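Local coordinates for protein irisin (Homo sapiens, PDB 4LSD) that acts as a secreted, exercise-linked myokine hormone, probably inducing browning of white fat, and has a fibronectin type III domain able to dimerise by a continuous intersubunit beta-sheet, at residues Met1-Val9 and Gln75-Ser86; Asn17-Asp28 and Thr56-Glu66. All blocks are in the same frame, centred on the assembly; numbering follows the deposited sequence.

Contact 1 of 2, residues Met1-Val9 and Gln75-Ser86; sequences MSPSAPVNV and QAISIQGQSPAS
S83 fits against the extended run P3 to P6 of the N-terminal segment, and its side chain can be followed outward atom by atom. CB lies 3.1 Å from P3 O and also comes close to the carbonyl carbon of S4. Beyond it, OG stands between the backbone N and the carbonyl carbon (chi1 85°), which brings it near A5 CA and P6 CD while it accepts a nearly straight bond from A76 N, with A76 N to S83 OG at 3.0 Å. The same OG donates to P84 O at 2.9 Å, reaching that oxygen from 25° outside the carbonyl plane, so this buried hydroxyl is used both as acceptor and as donor. With an alanine here, A76 N would probably be left without its acceptor and a small gap would open beside P6 CD. In this fibronectin type III domain the contact lays the loop before strand 9-12 over the end of strand 69-78 and the loop that follows. P6 sits with CG 3.8 Å from A76 N and 4.1 Å from A76 CB. A5 CB lies 3.2 Å from P84 O, and P84 CG also borders that methyl. Farther along, V9 CG2 meets S86 CB at 3.7 Å, while S86 OG is bonded to V74 N. Toward the chain start, S2 CB approaches Q82 O, and P3 CD rests 3.7 Å from Q82 C.

Contact 2 of 2, residues Asn17-Asp28 and Thr56-Glu66; sequences NSAVVSWDVLED and TRSCALWDLEE
A19 and L61 form a hydrogen-bonded antiparallel pair, as do V21 and C59, whereas V20 with A60 and S22 with S58 are non-hydrogen-bonded pairs. The short strand axes run at 159° and approach to 4.6 Å. One more backbone bond, L64 N to N17 O, joins the loops beyond one end, and W23 N of the strand reaches R57 O, just before strand 58-61.

Apolar contact is concentrated on the face bearing A19, V21, C59 and L61. The V21 and L61 side chains cross obliquely, V21 CG2, beside its backbone N because chi1 is 180°, touching L61 CD1 at 3.5 Å; V74 and V72 of strand 69-78 close over these two residues. W23 lays one indole face over backbone: R57 O stands 3.6 Å above the ring plane and S58 N 3.7 Å, both displaced toward the rim. W23 CZ3 also meets C59 CB, and F34 adjoins the indole.

Charged contacts gather at R57, whose chain bends at chi2 (-72°) and crosses W23 at about a right angle, putting CD 3.8 Å from W23 NE1. The guanidinium is almost coplanar with the D28 carboxylate; NH2 reaches D28 OD1 at 3.3 Å in a salt bridge whose hydrogen bond is weak. Two waters in the guanidinium plane, bonded to NE and NH2, also link it to D28, while NH1 donates to T56 O at 2.9 Å. V25 covers one face, CG1 lying over it and CG2 coming nearest, to NH2; the bonds to D28, T56 O and the waters limit the turning of the group.

L64 packs beside R47, which is required for dimerisation and whose NH2 donates to W62 O. Strands 19-24 and 58-61 are the central and one outer member of the three-stranded sheet, an antiparallel pairing typical of the fibronectin type III beta-sandwich.

How the contacts relate
Contacts 1 and 2 have centres 15 Å apart within one fibronectin type III domain. Along the chain, 1-9 comes first, then 17-28 and 56-66, and finally 75-86, so contact 2 falls wholly between the halves of contact 1. Contact 2 joins two strands of the three-stranded sheet, whereas contact 1 brings the lead-in to that sheet's first strand against strand 69-78 of the four-stranded one. They meet directly where 1-9 runs beside 17-28: V7 N to D24 O (2.8 Å) and S4 N to E27 OE2 (3.0 Å) are probable hydrogen bonds. The second subunit reaches contact 2, at A60 and W62, but not contact 1, so the end of 58-61 and W62 border the interface, near R47 of strand 46-52.

Contact 1 of 2, residues Met1-Val9 and Gln75-Ser86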
loop_
_atom_site.group_PDB
_atom_site.type_symbol
_atom_site.label_atom_id
_atom_site.label_comp_id
_atom_site.label_asym_id
_atom_site.label_seq_id
_atom_site.Cartn_x
_atom_site.Cartn_y
_atom_site.Cartn_z
HETATM N N MSE A 1 -16.736 -10.263 17.531
HETATM C CA MSE A 1 -16.927 -11.099 16.308
HETATM C C MSE A 1 -16.280 -10.459 15.082
HETATM O O MSE A 1 -15.668 -9.390 15.173
HETATM C CB MSE A 1 -18.414 -11.322 16.046
HETATM C CG MSE A 1 -19.145 -10.055 15.754
HETATM SE SE MSE A 1 -20.808 -9.984 16.701
HETATM C CE MSE A 1 -20.152 -9.956 18.518
ATOM N N SER A 2 -16.456 -11.100 13.930
ATOM C CA SER A 2 -15.808 -10.624 12.726
ATOM C C SER A 2 -16.437 -11.063 11.396
ATOM O O SER A 2 -17.160 -12.054 11.334
ATOM C CB SER A 2 -14.371 -11.114 12.780
ATOM O OG SER A 2 -14.329 -12.541 12.816
ATOM N N PRO A 3 -16.111 -10.354 10.300
ATOM C CA PRO A 3 -16.623 -10.646 8.956
ATOM C C PRO A 3 -15.994 -11.901 8.366
ATOM O O PRO A 3 -15.028 -12.445 8.897
ATOM C CB PRO A 3 -16.221 -9.422 8.130
ATOM C CG PRO A 3 -15.457 -8.526 9.066
ATOM C CD PRO A 3 -15.051 -9.339 10.243
ATOM N N SER A 4 -16.540 -12.328 7.238
ATOM C CA SER A 4 -16.052 -13.504 6.542
ATOM C C SER A 4 -14.967 -13.097 5.560
ATOM O O SER A 4 -14.985 -11.989 5.012
ATOM C CB SER A 4 -17.196 -14.184 5.783
ATOM O OG SER A 4 -18.295 -14.446 6.641
ATOM N N ALA A 5 -14.020 -13.999 5.346
ATOM C CA ALA A 5 -12.932 -13.736 4.430
ATOM C C ALA A 5 -13.514 -13.286 3.107
ATOM O O ALA A 5 -14.687 -13.511 2.833
ATOM C CB ALA A 5 -12.114 -14.993 4.224
ATOM N N PRO A 6 -12.706 -12.606 2.286
ATOM C CA PRO A 6 -13.151 -12.129 0.976
ATOM C C PRO A 6 -13.282 -13.336 0.056
ATOM O O PRO A 6 -12.569 -14.320 0.233
ATOM C CB PRO A 6 -12.012 -11.210 0.534
ATOM C CG PRO A 6 -11.500 -10.666 1.813
ATOM C CD PRO A 6 -11.510 -11.867 2.736
ATOM N N VAL A 7 -14.179 -13.260 -0.922
ATOM C CA VAL A 7 -14.375 -14.363 -1.867
ATOM C C VAL A 7 -14.187 -13.838 -3.283
ATOM O O VAL A 7 -14.171 -12.628 -3.509
ATOM C CB VAL A 7 -15.807 -14.955 -1.793
ATOM C CG1 VAL A 7 -16.051 -15.610 -0.456
ATOM C CG2 VAL A 7 -16.829 -13.847 -2.027
ATOM N N ASN A 8 -14.042 -14.746 -4.237
ATOM C CA ASN A 8 -13.908 -14.335 -5.621
ATOM C C ASN A 8 -12.797 -13.325 -5.845
ATOM O O ASN A 8 -12.972 -12.355 -6.590
ATOM C CB ASN A 8 -15.229 -13.730 -6.079
ATOM C CG ASN A 8 -16.373 -14.724 -6.017
ATOM O OD1 ASN A 8 -17.472 -14.406 -5.546
ATOM N ND2 ASN A 8 -16.124 -15.934 -6.506
ATOM N N VAL A 9 -11.660 -13.537 -5.197
ATOM C CA VAL A 9 -10.547 -12.627 -5.366
ATOM C C VAL A 9 -9.971 -12.922 -6.748
ATOM O O VAL A 9 -9.581 -14.053 -7.043
ATOM C CB VAL A 9 -9.497 -12.848 -4.273
ATOM C CG1 VAL A 9 -8.435 -11.772 -4.353
ATOM C CG2 VAL A 9 -10.169 -12.844 -2.903
ATOM N N GLN A 75 -7.933 -9.536 3.019
ATOM C CA GLN A 75 -8.626 -9.693 4.296
ATOM C C GLN A 75 -9.663 -8.572 4.376
ATOM O O GLN A 75 -9.459 -7.501 3.812
ATOM C CB GLN A 75 -7.639 -9.560 5.452
ATOM C CG GLN A 75 -8.307 -9.436 6.804
ATOM C CD GLN A 75 -7.318 -9.103 7.893
ATOM O OE1 GLN A 75 -7.183 -9.836 8.869
ATOM N NE2 GLN A 75 -6.613 -7.994 7.728
ATOM N N ALA A 76 -10.777 -8.801 5.061
ATOM C CA ALA A 76 -11.796 -7.768 5.161
ATOM C C ALA A 76 -11.839 -7.178 6.564
ATOM O O ALA A 76 -11.809 -7.906 7.556
ATOM C CB ALA A 76 -13.156 -8.331 4.781
ATOM N N ILE A 77 -11.920 -5.852 6.637
ATOM C CA ILE A 77 -11.941 -5.148 7.917
ATOM C C ILE A 77 -13.347 -4.697 8.271
ATOM O O ILE A 77 -14.054 -4.140 7.442
ATOM C CB ILE A 77 -11.066 -3.873 7.889
ATOM C CG1 ILE A 77 -9.715 -4.158 7.228
ATOM C CG2 ILE A 77 -10.881 -3.343 9.306
ATOM C CD1 ILE A 77 -8.776 -4.960 8.062
ATOM N N SER A 78 -13.734 -4.919 9.517
ATOM C CA SER A 78 -15.043 -4.515 10.008
ATOM C C SER A 78 -14.770 -3.502 11.111
ATOM O O SER A 78 -13.613 -3.291 11.474
ATOM C CB SER A 78 -15.778 -5.728 10.574
ATOM O OG SER A 78 -16.636 -5.354 11.631
ATOM N N ILE A 79 -15.811 -2.873 11.648
ATOM C CA ILE A 79 -15.602 -1.906 12.725
ATOM C C ILE A 79 -15.334 -2.682 14.017
ATOM O O ILE A 79 -14.708 -2.174 14.945
ATOM C CB ILE A 79 -16.835 -0.999 12.950
ATOM C CG1 ILE A 79 -16.479 0.144 13.901
ATOM C CG2 ILE A 79 -17.972 -1.797 13.588
ATOM C CD1 ILE A 79 -15.569 1.172 13.287
ATOM N N GLN A 80 -15.821 -3.918 14.073
ATOM C CA GLN A 80 -15.642 -4.757 15.255
ATOM C C GLN A 80 -14.410 -5.656 15.183
ATOM O O GLN A 80 -13.789 -5.957 16.209
ATOM C CB GLN A 80 -16.888 -5.617 15.493
ATOM C CG GLN A 80 -18.100 -4.832 16.021
ATOM C CD GLN A 80 -19.171 -5.727 16.663
ATOM O OE1 GLN A 80 -19.710 -6.637 16.026
ATOM N NE2 GLN A 80 -19.479 -5.462 17.933
ATOM N N GLY A 81 -14.054 -6.076 13.973
ATOM C CA GLY A 81 -12.897 -6.936 13.820
ATOM C C GLY A 81 -12.333 -7.022 12.416
ATOM O O GLY A 81 -12.404 -6.076 11.630
ATOM N N GLN A 82 -11.774 -8.186 12.113
ATOM C CA GLN A 82 -11.170 -8.453 10.824
ATOM C C GLN A 82 -11.445 -9.911 10.472
ATOM O O GLN A 82 -11.659 -10.745 11.357
ATOM C CB GLN A 82 -9.665 -8.211 10.915
ATOM C CG GLN A 82 -8.991 -9.039 12.013
ATOM C CD GLN A 82 -7.500 -8.777 12.129
ATOM O OE1 GLN A 82 -7.078 -7.665 12.441
ATOM N NE2 GLN A 82 -6.695 -9.804 11.881
ATOM N N SER A 83 -11.418 -10.218 9.180
ATOM C CA SER A 83 -11.680 -11.573 8.721
ATOM C C SER A 83 -10.416 -12.362 8.459
ATOM O O SER A 83 -9.324 -11.806 8.443
ATOM C CB SER A 83 -12.455 -11.535 7.410
ATOM O OG SER A 83 -11.552 -11.399 6.331
ATOM N N PRO A 84 -10.553 -13.682 8.274
ATOM C CA PRO A 84 -9.375 -14.503 7.994
ATOM C C PRO A 84 -8.937 -14.199 6.575
ATOM O O PRO A 84 -9.675 -13.567 5.828
ATOM C CB PRO A 84 -9.880 -15.947 8.157
ATOM C CG PRO A 84 -11.386 -15.833 8.218
ATOM C CD PRO A 84 -11.629 -14.504 8.855
ATOM N N ALA A 85 -7.742 -14.638 6.204
ATOM C CA ALA A 85 -7.254 -14.389 4.853
ATOM C C ALA A 85 -8.130 -15.096 3.825
ATOM O O ALA A 85 -8.650 -16.180 4.074
ATOM C CB ALA A 85 -5.823 -14.873 4.711
ATOM N N SER A 86 -8.273 -14.479 2.661
ATOM C CA SER A 86 -9.038 -15.067 1.583
ATOM C C SER A 86 -8.109 -16.170 1.105
ATOM O O SER A 86 -7.008 -16.345 1.641
ATOM C CB SER A 86 -9.191 -14.073 0.440
ATOM O OG SER A 86 -7.907 -13.818 -0.119
#

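Contact 2 of 2, residues Asn17-Asp28 and Thr56-Glu66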
loop_
_atom_site.group_PDB
_atom_site.type_symbol
_atom_site.label_atom_id
_atom_site.label_comp_id
_atom_site.label_asym_id
_atom_site.label_seq_id
_atom_site.Cartn_x
_atom_site.Cartn_y
_atom_site.Cartn_z
ATOM N N ASN A 17 4.436 -4.656 -14.936
ATOM C CA ASN A 17 4.857 -4.060 -13.673
ATOM C C ASN A 17 3.717 -3.676 -12.748
ATOM O O ASN A 17 3.935 -2.981 -11.753
ATOM C CB ASN A 17 5.694 -2.811 -13.955
ATOM C CG ASN A 17 6.946 -3.110 -14.785
ATOM O OD1 ASN A 17 7.859 -3.806 -14.331
ATOM N ND2 ASN A 17 6.993 -2.575 -16.004
ATOM N N SER A 18 2.504 -4.109 -13.069
ATOM C CA SER A 18 1.360 -3.765 -12.240
ATOM C C SER A 18 0.203 -4.719 -12.452
ATOM O O SER A 18 0.178 -5.482 -13.418
ATOM C CB SER A 18 0.888 -2.355 -12.565
ATOM O OG SER A 18 0.337 -2.309 -13.867
ATOM N N ALA A 19 -0.757 -4.667 -11.537
ATOM C CA ALA A 19 -1.953 -5.498 -11.613
ATOM C C ALA A 19 -2.991 -4.897 -10.687
ATOM O O ALA A 19 -2.665 -4.061 -9.844
ATOM C CB ALA A 19 -1.648 -6.937 -11.193
ATOM N N VAL A 20 -4.239 -5.318 -10.859
ATOM C CA VAL A 20 -5.346 -4.855 -10.034
ATOM C C VAL A 20 -5.990 -6.099 -9.430
ATOM O O VAL A 20 -6.186 -7.094 -10.125
ATOM C CB VAL A 20 -6.408 -4.095 -10.861
ATOM C CG1 VAL A 20 -7.585 -3.724 -9.959
ATOM C CG2 VAL A 20 -5.800 -2.834 -11.478
ATOM N N VAL A 21 -6.309 -6.040 -8.142
ATOM C CA VAL A 21 -6.913 -7.158 -7.423
ATOM C C VAL A 21 -8.338 -6.797 -7.059
ATOM O O VAL A 21 -8.587 -5.690 -6.598
ATOM C CB VAL A 21 -6.145 -7.451 -6.112
ATOM C CG1 VAL A 21 -6.780 -8.618 -5.362
ATOM C CG2 VAL A 21 -4.692 -7.740 -6.422
ATOM N N SER A 22 -9.271 -7.726 -7.254
ATOM C CA SER A 22 -10.678 -7.474 -6.929
ATOM C C SER A 22 -11.205 -8.600 -6.068
ATOM O O SER A 22 -10.650 -9.698 -6.058
ATOM C CB SER A 22 -11.540 -7.404 -8.192
ATOM O OG SER A 22 -10.949 -6.578 -9.173
ATOM N N TRP A 23 -12.298 -8.337 -5.367
ATOM C CA TRP A 23 -12.889 -9.346 -4.514
ATOM C C TRP A 23 -14.302 -8.961 -4.178
ATOM O O TRP A 23 -14.777 -7.891 -4.560
ATOM C CB TRP A 23 -12.097 -9.483 -3.218
ATOM C CG TRP A 23 -12.087 -8.219 -2.390
ATOM C CD1 TRP A 23 -12.998 -7.834 -1.442
ATOM C CD2 TRP A 23 -11.130 -7.167 -2.474
ATOM N NE1 TRP A 23 -12.662 -6.598 -0.935
ATOM C CE2 TRP A 23 -11.519 -6.164 -1.559
ATOM C CE3 TRP A 23 -9.979 -6.965 -3.247
ATOM C CZ2 TRP A 23 -10.791 -4.982 -1.388
ATOM C CZ3 TRP A 23 -9.254 -5.792 -3.080
ATOM C CH2 TRP A 23 -9.668 -4.813 -2.161
ATOM N N ASP A 24 -14.969 -9.852 -3.457
ATOM C CA ASP A 24 -16.327 -9.621 -3.008
ATOM C C ASP A 24 -16.328 -10.041 -1.568
ATOM O O ASP A 24 -15.438 -10.770 -1.120
ATOM C CB ASP A 24 -17.349 -10.494 -3.733
ATOM C CG ASP A 24 -17.347 -10.283 -5.207
ATOM O OD1 ASP A 24 -17.490 -9.120 -5.639
ATOM O OD2 ASP A 24 -17.213 -11.296 -5.928
ATOM N N VAL A 25 -17.329 -9.573 -0.844
ATOM C CA VAL A 25 -17.476 -9.928 0.548
ATOM C C VAL A 25 -18.904 -10.415 0.660
ATOM O O VAL A 25 -19.718 -10.158 -0.226
ATOM C CB VAL A 25 -17.251 -8.717 1.474
ATOM C CG1 VAL A 25 -15.828 -8.227 1.338
ATOM C CG2 VAL A 25 -18.233 -7.616 1.140
ATOM N N LEU A 26 -19.203 -11.144 1.727
ATOM C CA LEU A 26 -20.549 -11.662 1.930
ATOM C C LEU A 26 -21.433 -10.611 2.599
ATOM O O LEU A 26 -22.607 -10.472 2.263
ATOM C CB LEU A 26 -20.501 -12.931 2.789
ATOM C CG LEU A 26 -20.111 -14.274 2.162
ATOM C CD1 LEU A 26 -19.323 -14.081 0.879
ATOM C CD2 LEU A 26 -19.289 -15.056 3.180
ATOM N N GLU A 27 -20.858 -9.852 3.528
ATOM C CA GLU A 27 -21.612 -8.830 4.251
ATOM C C GLU A 27 -21.206 -7.393 3.910
ATOM O O GLU A 27 -20.456 -6.766 4.654
ATOM C CB GLU A 27 -21.438 -9.053 5.750
ATOM C CG GLU A 27 -21.469 -10.520 6.142
ATOM C CD GLU A 27 -20.245 -10.933 6.941
ATOM O OE1 GLU A 27 -20.301 -10.899 8.195
ATOM O OE2 GLU A 27 -19.221 -11.279 6.310
ATOM N N ASP A 28 -21.716 -6.858 2.809
ATOM C CA ASP A 28 -21.376 -5.495 2.420
ATOM C C ASP A 28 -21.736 -4.460 3.489
ATOM O O ASP A 28 -21.125 -3.402 3.562
ATOM C CB ASP A 28 -22.074 -5.132 1.112
ATOM C CG ASP A 28 -21.754 -6.105 -0.014
ATOM O OD1 ASP A 28 -20.671 -5.993 -0.632
ATOM O OD2 ASP A 28 -22.593 -6.993 -0.277
ATOM N N THR A 56 -14.552 0.500 -1.511
ATOM C CA THR A 56 -13.830 -0.140 -2.610
ATOM C C THR A 56 -13.762 -1.663 -2.577
ATOM O O THR A 56 -13.788 -2.286 -1.513
ATOM C CB THR A 56 -12.385 0.416 -2.713
ATOM O OG1 THR A 56 -11.843 0.098 -3.998
ATOM C CG2 THR A 56 -11.485 -0.171 -1.626
ATOM N N ARG A 57 -13.681 -2.256 -3.763
ATOM C CA ARG A 57 -13.585 -3.706 -3.896
ATOM C C ARG A 57 -12.403 -4.082 -4.804
ATOM O O ARG A 57 -12.348 -5.179 -5.366
ATOM C CB ARG A 57 -14.899 -4.281 -4.442
ATOM C CG ARG A 57 -16.085 -4.204 -3.456
ATOM C CD ARG A 57 -15.966 -5.197 -2.300
ATOM N NE ARG A 57 -17.055 -5.067 -1.329
ATOM C CZ ARG A 57 -17.137 -4.121 -0.392
ATOM N NH1 ARG A 57 -16.188 -3.202 -0.276
ATOM N NH2 ARG A 57 -18.175 -4.090 0.439
ATOM N N SER A 58 -11.459 -3.159 -4.952
ATOM C CA SER A 58 -10.270 -3.418 -5.749
ATOM C C SER A 58 -9.107 -2.583 -5.252
ATOM O O SER A 58 -9.275 -1.518 -4.663
ATOM C CB SER A 58 -10.516 -3.165 -7.242
ATOM O OG SER A 58 -11.039 -1.878 -7.473
ATOM N N CYS A 59 -7.916 -3.104 -5.489
ATOM C CA CYS A 59 -6.708 -2.459 -5.057
ATOM C C CYS A 59 -5.628 -2.693 -6.094
ATOM O O CYS A 59 -5.362 -3.831 -6.467
ATOM C CB CYS A 59 -6.294 -3.058 -3.723
ATOM S SG CYS A 59 -4.684 -2.538 -3.156
ATOM N N ALA A 60 -5.005 -1.615 -6.555
ATOM C CA ALA A 60 -3.939 -1.706 -7.550
ATOM C C ALA A 60 -2.593 -2.023 -6.904
ATOM O O ALA A 60 -2.314 -1.579 -5.796
ATOM C CB ALA A 60 -3.833 -0.411 -8.306
ATOM N N LEU A 61 -1.766 -2.795 -7.601
ATOM C CA LEU A 61 -0.438 -3.144 -7.118
ATOM C C LEU A 61 0.504 -2.597 -8.173
ATOM O O LEU A 61 0.422 -2.967 -9.345
ATOM C CB LEU A 61 -0.274 -4.663 -7.011
ATOM C CG LEU A 61 -1.363 -5.375 -6.210
ATOM C CD1 LEU A 61 -1.302 -6.864 -6.517
ATOM C CD2 LEU A 61 -1.191 -5.111 -4.721
ATOM N N TRP A 62 1.404 -1.725 -7.753
ATOM C CA TRP A 62 2.334 -1.095 -8.668
ATOM C C TRP A 62 3.773 -1.542 -8.457
ATOM O O TRP A 62 4.095 -2.209 -7.478
ATOM C CB TRP A 62 2.262 0.406 -8.463
ATOM C CG TRP A 62 2.755 0.808 -7.091
ATOM C CD1 TRP A 62 3.976 1.339 -6.783
ATOM C CD2 TRP A 62 2.063 0.644 -5.835
ATOM N NE1 TRP A 62 4.093 1.517 -5.419
ATOM C CE2 TRP A 62 2.938 1.101 -4.817
ATOM C CE3 TRP A 62 0.796 0.158 -5.476
ATOM C CZ2 TRP A 62 2.583 1.080 -3.460
ATOM C CZ3 TRP A 62 0.445 0.139 -4.128
ATOM C CH2 TRP A 62 1.338 0.599 -3.138
ATOM N N ASP A 63 4.635 -1.156 -9.391
ATOM C CA ASP A 63 6.049 -1.461 -9.309
ATOM C C ASP A 63 6.330 -2.942 -9.091
ATOM O O ASP A 63 7.199 -3.306 -8.296
ATOM C CB ASP A 63 6.653 -0.630 -8.180
ATOM C CG ASP A 63 8.161 -0.480 -8.292
ATOM O OD1 ASP A 63 8.673 -0.342 -9.427
ATOM O OD2 ASP A 63 8.834 -0.475 -7.231
ATOM N N LEU A 64 5.597 -3.792 -9.798
ATOM C CA LEU A 64 5.808 -5.221 -9.680
ATOM C C LEU A 64 6.960 -5.597 -10.582
ATOM O O LEU A 64 7.311 -4.855 -11.502
ATOM C CB LEU A 64 4.561 -5.994 -10.101
ATOM C CG LEU A 64 3.336 -5.838 -9.206
ATOM C CD1 LEU A 64 2.267 -6.818 -9.660
ATOM C CD2 LEU A 64 3.720 -6.111 -7.747
ATOM N N GLU A 65 7.539 -6.757 -10.311
ATOM C CA GLU A 65 8.655 -7.286 -11.085
ATOM C C GLU A 65 8.125 -7.945 -12.347
ATOM O O GLU A 65 7.093 -8.610 -12.306
ATOM C CB GLU A 65 9.389 -8.332 -10.261
ATOM C CG GLU A 65 10.605 -7.832 -9.551
ATOM C CD GLU A 65 11.832 -7.988 -10.401
ATOM O OE1 GLU A 65 12.925 -7.593 -9.940
ATOM O OE2 GLU A 65 11.698 -8.512 -11.530
ATOM N N GLU A 66 8.832 -7.776 -13.460
ATOM C CA GLU A 66 8.411 -8.386 -14.721
ATOM C C GLU A 66 8.674 -9.890 -14.683
ATOM O O GLU A 66 9.554 -10.351 -13.950
ATOM C CB GLU A 66 9.203 -7.794 -15.883
ATOM C CG GLU A 66 10.703 -8.027 -15.741
ATOM C CD GLU A 66 11.383 -8.351 -17.057
ATOM O OE1 GLU A 66 11.368 -7.501 -17.970
ATOM O OE2 GLU A 66 11.937 -9.462 -17.179
HETATM O O HOH W 1 -18.875 -7.295 -2.668
HETATM O O HOH W 2 -19.194 -2.342 2.324
#